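Local coordinates for beta-galactosidase (Trichoderma reesei, PDB 3OG2), which probably hydrolyses terminal non-reducing beta-D-galactose residues from beta-D-galactosides, as a family 35 glycoside hydrolase, at residues Tyr457-Lys461 with Phe462-Tyr466; Leu399-Lys402 with Glu403-Asp406; Lys930-Ser933 with Asn934-Pro937; Phe941-Glu945 with Gly946-Tyr950. All blocks are in the same frame, centred on the assembly; numbering follows the deposited sequence.

Contact 1 of 4, residues Tyr457-Lys461 with Phe462-Tyr466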
loop_
_atom_site.group_PDB
_atom_site.type_symbol
_atom_site.label_atom_id
_atom_site.label_comp_id
_atom_site.label_asym_id
_atom_site.label_seq_id
_atom_site.Cartn_x
_atom_site.Cartn_y
_atom_site.Cartn_z
ATOM N N TYR A 457 -0.750 -34.325 10.300
ATOM C CA TYR A 457 -0.675 -33.386 9.184
ATOM C C TYR A 457 -0.343 -34.162 7.933
ATOM O O TYR A 457 0.737 -34.791 7.858
ATOM C CB TYR A 457 0.400 -32.344 9.512
ATOM C CG TYR A 457 0.550 -31.306 8.428
ATOM C CD1 TYR A 457 1.461 -31.515 7.362
ATOM C CD2 TYR A 457 -0.207 -30.138 8.432
ATOM C CE1 TYR A 457 1.600 -30.582 6.356
ATOM C CE2 TYR A 457 -0.050 -29.197 7.436
ATOM C CZ TYR A 457 0.862 -29.422 6.412
ATOM O OH TYR A 457 1.012 -28.511 5.393
ATOM N N PRO A 458 -1.185 -34.134 6.911
ATOM C CA PRO A 458 -0.886 -34.921 5.719
ATOM C C PRO A 458 0.177 -34.279 4.825
ATOM O O PRO A 458 0.154 -33.059 4.529
ATOM C CB PRO A 458 -2.222 -34.940 4.953
ATOM C CG PRO A 458 -3.023 -33.844 5.547
ATOM C CD PRO A 458 -2.472 -33.443 6.860
ATOM N N VAL A 459 1.123 -35.096 4.402
ATOM C CA VAL A 459 2.182 -34.713 3.502
ATOM C C VAL A 459 2.118 -35.648 2.307
ATOM O O VAL A 459 2.878 -36.619 2.126
ATOM C CB VAL A 459 3.554 -34.742 4.178
ATOM C CG1 VAL A 459 4.655 -34.220 3.236
ATOM C CG2 VAL A 459 3.546 -33.910 5.473
ATOM N N GLY A 460 1.136 -35.461 1.435
ATOM C CA GLY A 460 0.953 -36.392 0.308
ATOM C C GLY A 460 0.505 -37.743 0.838
ATOM O O GLY A 460 -0.466 -37.910 1.583
ATOM N N LYS A 461 1.258 -38.756 0.438
ATOM C CA LYS A 461 0.961 -40.091 0.950
ATOM C C LYS A 461 1.487 -40.287 2.357
ATOM O O LYS A 461 1.128 -41.350 2.879
ATOM C CB LYS A 461 1.548 -41.108 -0.052
ATOM C CG LYS A 461 0.661 -41.036 -1.297
ATOM C CD LYS A 461 0.895 -42.043 -2.377
ATOM C CE LYS A 461 0.170 -41.642 -3.665
ATOM N NZ LYS A 461 -1.318 -41.714 -3.501
ATOM N N PHE A 462 2.245 -39.401 2.922
ATOM C CA PHE A 462 2.866 -39.586 4.214
ATOM C C PHE A 462 2.052 -38.796 5.212
ATOM O O PHE A 462 1.275 -37.903 4.818
ATOM C CB PHE A 462 4.299 -39.052 4.198
ATOM C CG PHE A 462 5.157 -39.815 3.214
ATOM C CD1 PHE A 462 5.300 -39.408 1.903
ATOM C CD2 PHE A 462 5.795 -40.990 3.623
ATOM C CE1 PHE A 462 6.095 -40.138 1.006
ATOM C CE2 PHE A 462 6.591 -41.758 2.771
ATOM C CZ PHE A 462 6.709 -41.312 1.437
ATOM N N THR A 463 2.256 -39.141 6.498
ATOM C CA THR A 463 1.583 -38.320 7.518
ATOM C C THR A 463 2.533 -37.970 8.636
ATOM O O THR A 463 3.249 -38.878 9.106
ATOM C CB THR A 463 0.391 -39.052 8.148
ATOM O OG1 THR A 463 -0.491 -39.484 7.101
ATOM C CG2 THR A 463 -0.374 -38.117 9.097
ATOM N N LEU A 464 2.549 -36.685 8.979
ATOM C CA LEU A 464 3.253 -36.309 10.201
ATOM C C LEU A 464 2.346 -36.578 11.378
ATOM O O LEU A 464 1.322 -35.890 11.507
ATOM C CB LEU A 464 3.594 -34.817 10.309
ATOM C CG LEU A 464 4.547 -34.329 9.228
ATOM C CD1 LEU A 464 4.719 -32.813 9.268
ATOM C CD2 LEU A 464 5.906 -34.957 9.427
ATOM N N LEU A 465 2.686 -37.539 12.212
ATOM C CA LEU A 465 1.905 -37.749 13.437
ATOM C C LEU A 465 1.937 -36.480 14.254
ATOM O O LEU A 465 0.892 -36.076 14.796
ATOM C CB LEU A 465 2.513 -38.945 14.148
ATOM C CG LEU A 465 1.791 -39.265 15.465
ATOM C CD1 LEU A 465 0.411 -39.811 15.131
ATOM C CD2 LEU A 465 2.609 -40.248 16.295
ATOM N N TYR A 466 3.103 -35.816 14.314
ATOM C CA TYR A 466 3.139 -34.460 14.882
ATOM C C TYR A 466 4.381 -33.768 14.342
ATOM O O TYR A 466 5.333 -34.444 13.927
ATOM C CB TYR A 466 3.121 -34.437 16.407
ATOM C CG TYR A 466 4.272 -35.223 17.030
ATOM C CD1 TYR A 466 5.524 -34.666 17.240
ATOM C CD2 TYR A 466 4.077 -36.560 17.422
ATOM C CE1 TYR A 466 6.591 -35.372 17.819
ATOM C CE2 TYR A 466 5.137 -37.271 17.986
ATOM C CZ TYR A 466 6.365 -36.677 18.184
ATOM O OH TYR A 466 7.360 -37.474 18.731
HETATM O O HOH W 1 -1.315 -38.471 4.119
HETATM O O HOH W 2 -0.070 -41.569 5.458
#
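Leu-464 packs against two residues of the neighbouring strand, Tyr-457 and Val-459. Its CB lies 3.8 Å from Tyr-457 O and close to Tyr-457 CB. The chi1 torsion of -63° puts CG anti to the carbonyl carbon, which sets CG beside Val-459. There Leu-464 CG meets Val-459 CG2 at 3.9 Å. The tip divides its contacts: Leu-464 CD1 touches Tyr-457 CD1 at 4.0 Å and also reaches Val-459 CG2. Tyr-457 and Leu-464 run side by side in the same direction. Val-459 CG2 sits at the edge of the Tyr-457 ring, in its plane. The tyrosine hydroxyl lies beyond this cluster and bonds to Ser-372 OG.

The two strands, 457-459 and 462-464, form an antiparallel beta hairpin closed by a type II' turn from Val-459 to Phe-462. Gly-460 takes the positive phi that this turn needs at its first corner. Tyr-457 and Leu-464 are a hydrogen-bonded pair: Tyr-457 N gives to Leu-464 O, and Leu-464 N to Tyr-457 O, each at 2.9 Å. The Val-459 and Phe-462 pair closes the end: Val-459 N gives to Phe-462 O at 2.8 Å, and Phe-462 N gives to Val-459 O at 3.0 Å. The latter donor stands 55° out of the carbonyl plane. Val-459 O also lies at the edge of the Phe-462 ring.

On the other face are Pro-458 and Thr-463. Thr-463 CG2 comes within 3.7 Å of Tyr-457 O. One water donates to Gly-460 O and Phe-462 O and accepts from Thr-463 OG1. A second donates to Lys-461 O and to Thr-463 OG1.

Contact 2 of 4, residues Leu399-Lys402 with Glu403-Asp406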
loop_
_atom_site.group_PDB
_atom_site.type_symbol
_atom_site.label_atom_id
_atom_site.label_comp_id
_atom_site.label_asym_id
_atom_site.label_seq_id
_atom_site.Cartn_x
_atom_site.Cartn_y
_atom_site.Cartn_z
ATOM N N LEU A 399 -6.959 -25.772 16.946
ATOM C CA LEU A 399 -7.906 -25.951 15.852
ATOM C C LEU A 399 -7.970 -27.474 15.659
ATOM O O LEU A 399 -6.986 -28.142 15.325
ATOM C CB LEU A 399 -7.508 -25.299 14.516
ATOM C CG LEU A 399 -7.476 -23.767 14.572
ATOM C CD1 LEU A 399 -6.265 -23.192 15.257
ATOM C CD2 LEU A 399 -7.550 -23.208 13.149
ATOM N N LEU A 400 -9.152 -28.025 15.915
ATOM C CA LEU A 400 -9.296 -29.468 16.059
ATOM C C LEU A 400 -10.192 -30.094 15.011
ATOM O O LEU A 400 -11.207 -29.515 14.612
ATOM C CB LEU A 400 -9.928 -29.812 17.433
ATOM C CG LEU A 400 -9.128 -29.339 18.671
ATOM C CD1 LEU A 400 -9.913 -29.614 19.929
ATOM C CD2 LEU A 400 -7.735 -29.988 18.719
ATOM N N ALA A 401 -9.829 -31.312 14.609
ATOM C CA ALA A 401 -10.598 -32.075 13.627
ATOM C C ALA A 401 -10.598 -33.557 13.984
ATOM O O ALA A 401 -9.624 -34.020 14.620
ATOM C CB ALA A 401 -10.001 -31.901 12.222
ATOM N N LYS A 402 -11.623 -34.301 13.611
ATOM C CA LYS A 402 -11.661 -35.723 13.948
ATOM C C LYS A 402 -10.466 -36.467 13.368
ATOM O O LYS A 402 -9.844 -37.261 14.089
ATOM C CB LYS A 402 -12.921 -36.436 13.447
ATOM C CG LYS A 402 -12.804 -37.967 13.508
ATOM C CD LYS A 402 -14.093 -38.667 13.880
ATOM C CE LYS A 402 -14.362 -39.966 13.145
ATOM N NZ LYS A 402 -15.807 -40.201 12.859
ATOM N N GLU A 403 -10.189 -36.266 12.079
ATOM C CA GLU A 403 -9.132 -37.032 11.441
ATOM C C GLU A 403 -8.266 -36.205 10.498
ATOM O O GLU A 403 -7.191 -36.713 10.157
ATOM C CB GLU A 403 -9.684 -38.198 10.598
ATOM C CG GLU A 403 -10.525 -39.133 11.432
ATOM C CD GLU A 403 -11.379 -40.168 10.741
ATOM O OE1 GLU A 403 -11.389 -40.276 9.495
ATOM O OE2 GLU A 403 -12.076 -40.930 11.462
ATOM N N SER A 404 -8.660 -35.021 10.054
ATOM C CA SER A 404 -7.937 -34.327 8.989
ATOM C C SER A 404 -6.754 -33.512 9.467
ATOM O O SER A 404 -6.047 -32.923 8.631
ATOM C CB SER A 404 -8.957 -33.426 8.242
ATOM O OG SER A 404 -9.691 -32.609 9.137
ATOM N N GLY A 405 -6.501 -33.491 10.772
ATOM C CA GLY A 405 -5.328 -32.865 11.295
ATOM C C GLY A 405 -5.636 -31.701 12.220
ATOM O O GLY A 405 -6.562 -30.953 11.958
ATOM N N ASP A 406 -4.879 -31.576 13.318
ATOM C CA ASP A 406 -5.029 -30.437 14.215
ATOM C C ASP A 406 -3.872 -29.449 14.111
ATOM O O ASP A 406 -2.771 -29.786 13.664
ATOM C CB ASP A 406 -5.034 -30.918 15.660
ATOM C CG ASP A 406 -6.129 -31.902 15.962
ATOM O OD1 ASP A 406 -7.178 -31.965 15.283
ATOM O OD2 ASP A 406 -5.896 -32.656 16.982
HETATM O O HOH W 3 -7.144 -34.861 13.251
HETATM O O HOH W 4 -8.023 -33.956 17.714
#
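Leu-399 to Lys-402 and Glu-403 to Asp-406 run in nearly opposite directions, 166° apart end to end, so the chain doubles back on itself. Leu-400 and Asp-406 have their CA atoms 4.7 Å apart. The CA of Asp-406 makes a C-H...O contact with Leu-399 O. Gly-405 has a positive phi, and a side chain there would run into the carbonyl O of Ser-404.

The carboxylate of Asp-406 closes the loop. With chi1 at -59°, its CG lies beside its own backbone N, and Asp-406 OD1 accepts from Ala-401 N at 2.8 Å. The N-H comes nearly end-on to the C-O bond. Asp-406 OD2 accepts from a water and lies 3.7 Å from Leu-400 CD2. Replacing Asp-406 by an alanine removes the carboxylate, and Ala-401 N would probably be left without this acceptor and the water without its OD2 partner.

A second water bridges Ala-401 O and Gly-405 N across the loop. Ala-401 CB points inward and rests 3.2 Å from Ser-404 OG. Lys-402 and Glu-403 extend side by side; their opposite charges are near, but Lys-402 NZ to Glu-403 OE2 is 4.1 Å, beyond a salt bridge. This is the loop of a beta hairpin, joining adjacent antiparallel strands 394-400 and 406-412, with an aspartate side chain accepting a backbone N-H across it.

Contact 3 of 4, residues Lys930-Ser933 with Asn934-Pro937. With NAG (2-acetamido-2-deoxy-beta-D-glucopyranose), chain C; NAG (2-acetamido-2-deoxy-beta-D-glucopyranose), chain B.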
loop_
_atom_site.group_PDB
_atom_site.type_symbol
_atom_site.label_atom_id
_atom_site.label_comp_id
_atom_site.label_asym_id
_atom_site.label_seq_id
_atom_site.Cartn_x
_atom_site.Cartn_y
_atom_site.Cartn_z
ATOM N N LYS A 930 5.792 16.768 -2.230
ATOM C CA LYS A 930 5.553 17.995 -1.533
ATOM C C LYS A 930 6.481 17.921 -0.323
ATOM O O LYS A 930 6.370 17.091 0.542
ATOM C CB LYS A 930 4.061 18.076 -1.101
ATOM C CG LYS A 930 3.766 19.373 -0.362
ATOM C CD LYS A 930 2.266 19.697 -0.318
ATOM C CE LYS A 930 1.787 20.421 -1.555
ATOM N NZ LYS A 930 0.364 20.874 -1.490
ATOM N N TYR A 931 7.425 18.862 -0.311
ATOM C CA TYR A 931 8.447 18.945 0.719
ATOM C C TYR A 931 8.159 20.161 1.572
ATOM O O TYR A 931 7.982 21.254 1.047
ATOM C CB TYR A 931 9.822 19.116 0.034
ATOM C CG TYR A 931 10.949 19.258 1.048
ATOM C CD1 TYR A 931 11.387 18.122 1.727
ATOM C CD2 TYR A 931 11.520 20.479 1.318
ATOM C CE1 TYR A 931 12.413 18.227 2.673
ATOM C CE2 TYR A 931 12.559 20.648 2.243
ATOM C CZ TYR A 931 12.984 19.496 2.902
ATOM O OH TYR A 931 13.999 19.576 3.831
ATOM N N VAL A 932 8.152 19.989 2.897
ATOM C CA VAL A 932 7.788 21.077 3.770
ATOM C C VAL A 932 8.898 21.170 4.812
ATOM O O VAL A 932 8.986 20.377 5.753
ATOM C CB VAL A 932 6.389 20.915 4.434
ATOM C CG1 VAL A 932 6.133 22.096 5.368
ATOM C CG2 VAL A 932 5.302 20.809 3.360
ATOM N N SER A 933 9.759 22.173 4.620
ATOM C CA SER A 933 11.066 22.112 5.305
ATOM C C SER A 933 10.923 22.272 6.815
ATOM O O SER A 933 11.769 21.765 7.577
ATOM C CB SER A 933 12.031 23.165 4.723
ATOM O OG SER A 933 11.753 24.450 5.308
ATOM N N ASN A 934 9.856 22.957 7.264
ATOM C CA ASN A 934 9.686 23.242 8.694
ATOM C C ASN A 934 8.670 22.296 9.339
ATOM O O ASN A 934 8.359 22.497 10.503
ATOM C CB ASN A 934 9.258 24.706 8.915
ATOM C CG ASN A 934 7.925 25.012 8.231
ATOM O OD1 ASN A 934 7.651 24.567 7.137
ATOM N ND2 ASN A 934 7.064 25.791 8.917
ATOM N N ILE A 935 8.191 21.265 8.619
ATOM C CA ILE A 935 7.211 20.350 9.188
ATOM C C ILE A 935 7.658 18.897 8.988
ATOM O O ILE A 935 7.634 18.096 9.955
ATOM C CB ILE A 935 5.813 20.548 8.593
ATOM C CG1 ILE A 935 5.368 22.002 8.830
ATOM C CG2 ILE A 935 4.842 19.516 9.201
ATOM C CD1 ILE A 935 3.938 22.301 8.317
ATOM N N GLY A 936 8.091 18.486 7.798
ATOM C CA GLY A 936 8.619 17.142 7.628
ATOM C C GLY A 936 7.538 16.083 7.628
ATOM O O GLY A 936 6.332 16.387 7.608
ATOM N N PRO A 937 7.894 14.796 7.687
ATOM C CA PRO A 937 9.276 14.323 7.893
ATOM C C PRO A 937 9.990 13.925 6.620
ATOM O O PRO A 937 11.165 13.504 6.667
ATOM C CB PRO A 937 9.026 13.035 8.711
ATOM C CG PRO A 937 7.799 12.480 8.043
ATOM C CD PRO A 937 6.922 13.664 7.699
HETATM C C1 NAG C . 13.873 19.842 9.201
HETATM C C2 NAG C . 12.615 18.966 9.334
HETATM C C3 NAG C . 11.638 19.681 10.278
HETATM C C4 NAG C . 12.295 19.962 11.637
HETATM C C5 NAG C . 13.654 20.671 11.421
HETATM C C6 NAG C . 14.428 20.826 12.726
HETATM C C7 NAG C . 11.980 17.732 7.322
HETATM C C8 NAG C . 11.611 17.867 5.851
HETATM N N2 NAG C . 12.001 18.866 8.002
HETATM O O3 NAG C . 10.474 18.886 10.417
HETATM O O4 NAG C . 11.471 20.877 12.342
HETATM O O5 NAG C . 14.447 19.961 10.492
HETATM O O6 NAG C . 15.528 21.719 12.455
HETATM O O7 NAG C . 12.288 16.659 7.810
HETATM C C1 NAG B . 10.791 20.486 13.370
HETATM C C2 NAG B . 10.290 21.706 14.154
HETATM C C3 NAG B . 9.435 21.239 15.334
HETATM C C4 NAG B . 8.294 20.346 14.831
HETATM C C5 NAG B . 8.873 19.221 13.951
HETATM C C6 NAG B . 7.818 18.264 13.376
HETATM C C7 NAG B . 11.761 23.597 14.328
HETATM C C8 NAG B . 13.104 24.066 14.821
HETATM N N2 NAG B . 11.416 22.388 14.796
HETATM O O3 NAG B . 8.866 22.396 15.937
HETATM O O4 NAG B . 7.703 19.790 15.983
HETATM O O5 NAG B . 9.654 19.767 12.905
HETATM O O6 NAG B . 6.965 18.981 12.484
HETATM O O7 NAG B . 11.393 23.900 13.178
#
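The loop that follows strand 926-932 forms a seat for an N-linked glycan of the protein itself. Its backbone is folded round one carbonyl, Val-932 O, which accepts from two N-H groups. Gly-936 N comes to Val-932 O at 2.9 Å in the carbonyl plane. Ile-935 N meets Val-932 O at 3.1 Å, 56° out of that plane. This double grip curls residues 932-936 into a tight turn, and Gly-936 has a positive phi.

Val-932 and Ile-935 lie side by side, pointing the same way. With chi1 at 178°, Val-932 turns CG1 to the side of its carbonyl carbon, where it touches Ile-935 CG1 at 3.5 Å and also Asn-934 OD1. Two polar groups are tied down beyond the loop: Asn-934 ND2 to Thr-753 O and Ser-933 OG to Tyr-917 N.

Two carbonyls of the loop accept from the sugars. N2 of the chain C NAG donates to Ser-933 O at 2.9 Å. The acetamido methyl of this sugar, C8, sits 3.3 Å from Tyr-931 CE1, oblique to the ring, and its C7 lies 3.4 Å from Gly-936 CA. A CB on that glycine would clash with O3 of the same sugar, which is consistent with glycine here for the glycan as well as for the turn. O6 of the chain B NAG donates to Ile-935 O at 2.8 Å. The peptide bond before Pro-937 is cis. This is a glycan laid along a loop of an all-beta domain, probably of jelly-roll type as in other family 35 enzymes, with main-chain carbonyls among its hydrogen-bond partners, beside Thr-912 OG1.

Contact 4 of 4, residues Phe941-Glu945 with Gly946-Tyr950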
loop_
_atom_site.group_PDB
_atom_site.type_symbol
_atom_site.label_atom_id
_atom_site.label_comp_id
_atom_site.label_asym_id
_atom_site.label_seq_id
_atom_site.Cartn_x
_atom_site.Cartn_y
_atom_site.Cartn_z
ATOM N N PHE A 941 12.452 11.277 -1.786
ATOM C CA PHE A 941 11.287 11.173 -2.673
ATOM C C PHE A 941 11.560 10.173 -3.776
ATOM O O PHE A 941 12.202 10.549 -4.769
ATOM C CB PHE A 941 10.942 12.569 -3.284
ATOM C CG PHE A 941 10.473 13.492 -2.165
ATOM C CD1 PHE A 941 11.344 14.228 -1.399
ATOM C CD2 PHE A 941 9.086 13.591 -1.887
ATOM C CE1 PHE A 941 10.886 15.091 -0.375
ATOM C CE2 PHE A 941 8.622 14.470 -0.896
ATOM C CZ PHE A 941 9.509 15.194 -0.137
ATOM N N PRO A 942 11.151 8.921 -3.621
ATOM C CA PRO A 942 11.409 7.924 -4.691
ATOM C C PRO A 942 10.515 8.235 -5.873
ATOM O O PRO A 942 9.361 8.724 -5.713
ATOM C CB PRO A 942 10.957 6.602 -4.070
ATOM C CG PRO A 942 9.982 6.997 -3.015
ATOM C CD PRO A 942 10.458 8.320 -2.474
ATOM N N VAL A 943 10.999 7.966 -7.069
ATOM C CA VAL A 943 10.251 8.147 -8.318
ATOM C C VAL A 943 10.470 6.903 -9.131
ATOM O O VAL A 943 11.631 6.586 -9.343
ATOM C CB VAL A 943 10.657 9.423 -9.067
ATOM C CG1 VAL A 943 9.801 9.550 -10.318
ATOM C CG2 VAL A 943 10.505 10.629 -8.125
ATOM N N PRO A 944 9.438 6.192 -9.566
ATOM C CA PRO A 944 9.699 4.918 -10.242
ATOM C C PRO A 944 10.230 5.047 -11.662
ATOM O O PRO A 944 9.887 5.945 -12.403
ATOM C CB PRO A 944 8.307 4.285 -10.333
ATOM C CG PRO A 944 7.370 5.452 -10.308
ATOM C CD PRO A 944 8.007 6.515 -9.450
ATOM N N GLU A 945 11.088 4.055 -12.032
ATOM C CA GLU A 945 11.346 3.812 -13.434
ATOM C C GLU A 945 10.028 3.708 -14.178
ATOM O O GLU A 945 9.093 3.107 -13.647
ATOM C CB GLU A 945 12.148 2.494 -13.564
ATOM C CG GLU A 945 12.634 2.238 -14.987
ATOM C CD GLU A 945 13.410 0.948 -15.067
ATOM O OE1 GLU A 945 13.962 0.491 -14.028
ATOM O OE2 GLU A 945 13.494 0.378 -16.175
ATOM N N GLY A 946 9.923 4.313 -15.362
ATOM C CA GLY A 946 8.610 4.368 -16.029
ATOM C C GLY A 946 8.192 5.808 -16.034
ATOM O O GLY A 946 7.923 6.416 -17.083
ATOM N N ILE A 947 8.145 6.442 -14.872
ATOM C CA ILE A 947 8.005 7.885 -14.764
ATOM C C ILE A 947 9.377 8.517 -15.140
ATOM O O ILE A 947 9.380 9.412 -15.981
ATOM C CB ILE A 947 7.523 8.335 -13.384
ATOM C CG1 ILE A 947 6.122 7.792 -13.054
ATOM C CG2 ILE A 947 7.530 9.864 -13.317
ATOM C CD1 ILE A 947 5.019 8.215 -14.026
ATOM N N LEU A 948 10.438 7.993 -14.548
ATOM C CA LEU A 948 11.766 8.329 -15.083
ATOM C C LEU A 948 12.130 7.470 -16.283
ATOM O O LEU A 948 11.818 6.261 -16.301
ATOM C CB LEU A 948 12.798 8.050 -13.996
ATOM C CG LEU A 948 12.929 9.112 -12.913
ATOM C CD1 LEU A 948 13.677 8.578 -11.705
ATOM C CD2 LEU A 948 13.658 10.367 -13.450
ATOM N N ASP A 949 12.824 8.015 -17.267
ATOM C CA ASP A 949 13.364 7.342 -18.417
ATOM C C ASP A 949 14.831 7.073 -18.116
ATOM O O ASP A 949 15.649 8.005 -18.023
ATOM C CB ASP A 949 13.161 8.220 -19.667
ATOM C CG ASP A 949 13.644 7.540 -20.934
ATOM O OD1 ASP A 949 14.362 6.519 -20.856
ATOM O OD2 ASP A 949 13.364 8.049 -22.062
ATOM N N TYR A 950 15.198 5.815 -17.912
ATOM C CA TYR A 950 16.547 5.451 -17.531
ATOM C C TYR A 950 17.499 5.443 -18.708
ATOM O O TYR A 950 18.699 5.219 -18.546
ATOM C CB TYR A 950 16.562 4.044 -16.867
ATOM C CG TYR A 950 16.159 4.101 -15.405
ATOM C CD1 TYR A 950 15.230 5.012 -14.892
ATOM C CD2 TYR A 950 16.708 3.176 -14.520
ATOM C CE1 TYR A 950 14.900 4.991 -13.536
ATOM C CE2 TYR A 950 16.404 3.153 -13.172
ATOM C CZ TYR A 950 15.484 4.079 -12.700
ATOM O OH TYR A 950 15.184 4.040 -11.371
HETATM O O HOH W 5 13.346 4.480 -9.398
#
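Glu-945 lies across the ring of Tyr-950 at about a right angle, like a rod over a plate. Glu-945 CG is 3.8 Å from the centroid of the Tyr-950 ring, only 11° off the normal, a CH-pi contact over the face. CG stands anti to the backbone N (chi1 -172°), and the extended chain carries the carboxylate on over the same face, with the two planes 25° apart. Glu-945 OE1 lies 3.7 Å from Tyr-950 CE2, and pairs with Arg-985 NH2 in a salt bridge. With an alanine here in place of Tyr-950, the face under Glu-945 CG is gone; a gap would probably open there, and Ile-902 O and a bound water would lose the hydroxyl.

Elsewhere in the turn, apolar bumps interlock. Val-943 CG1 fits between Ile-947 CG2, at 3.8 Å, and Leu-948 CG, at 4.1 Å. Pro-944 CG lies against Ile-947 CG1 at 3.8 Å. Leu-948 CD1 packs against Val-943 O. That carbonyl takes the water, which also donates to Tyr-950 OH.

Pro-944 O holds the turn: Leu-948 N donates to Pro-944 O at 3.0 Å, and Ile-947 N more weakly. This is a buried turn between strands 940-943 and 953-962, its side chains filling the core of an all-beta domain.

From the N terminus, contact 2 comes first. It closes the loop between strands 394-400 and 406-412. Contact 1 then turns the chain from strand 450-459 into strand 462-467. Both belong to one antiparallel sheet and touch where Pro-458 CD meets Ser-404 O at 4.0 Å. Contacts 3 and 4 follow far along the chain, in a later all-beta domain. Contact 3 begins the loop from 926-932, an edge strand of a five-stranded sheet, to 940-943, which pairs with 900-908 in another sheet. Contact 4 turns the chain on to 953-962, back in the five-stranded sheet. They touch through Tyr-931 CD1 and Phe-941 CE1, 3.7 Å apart. The four are in series; none nests or crosses.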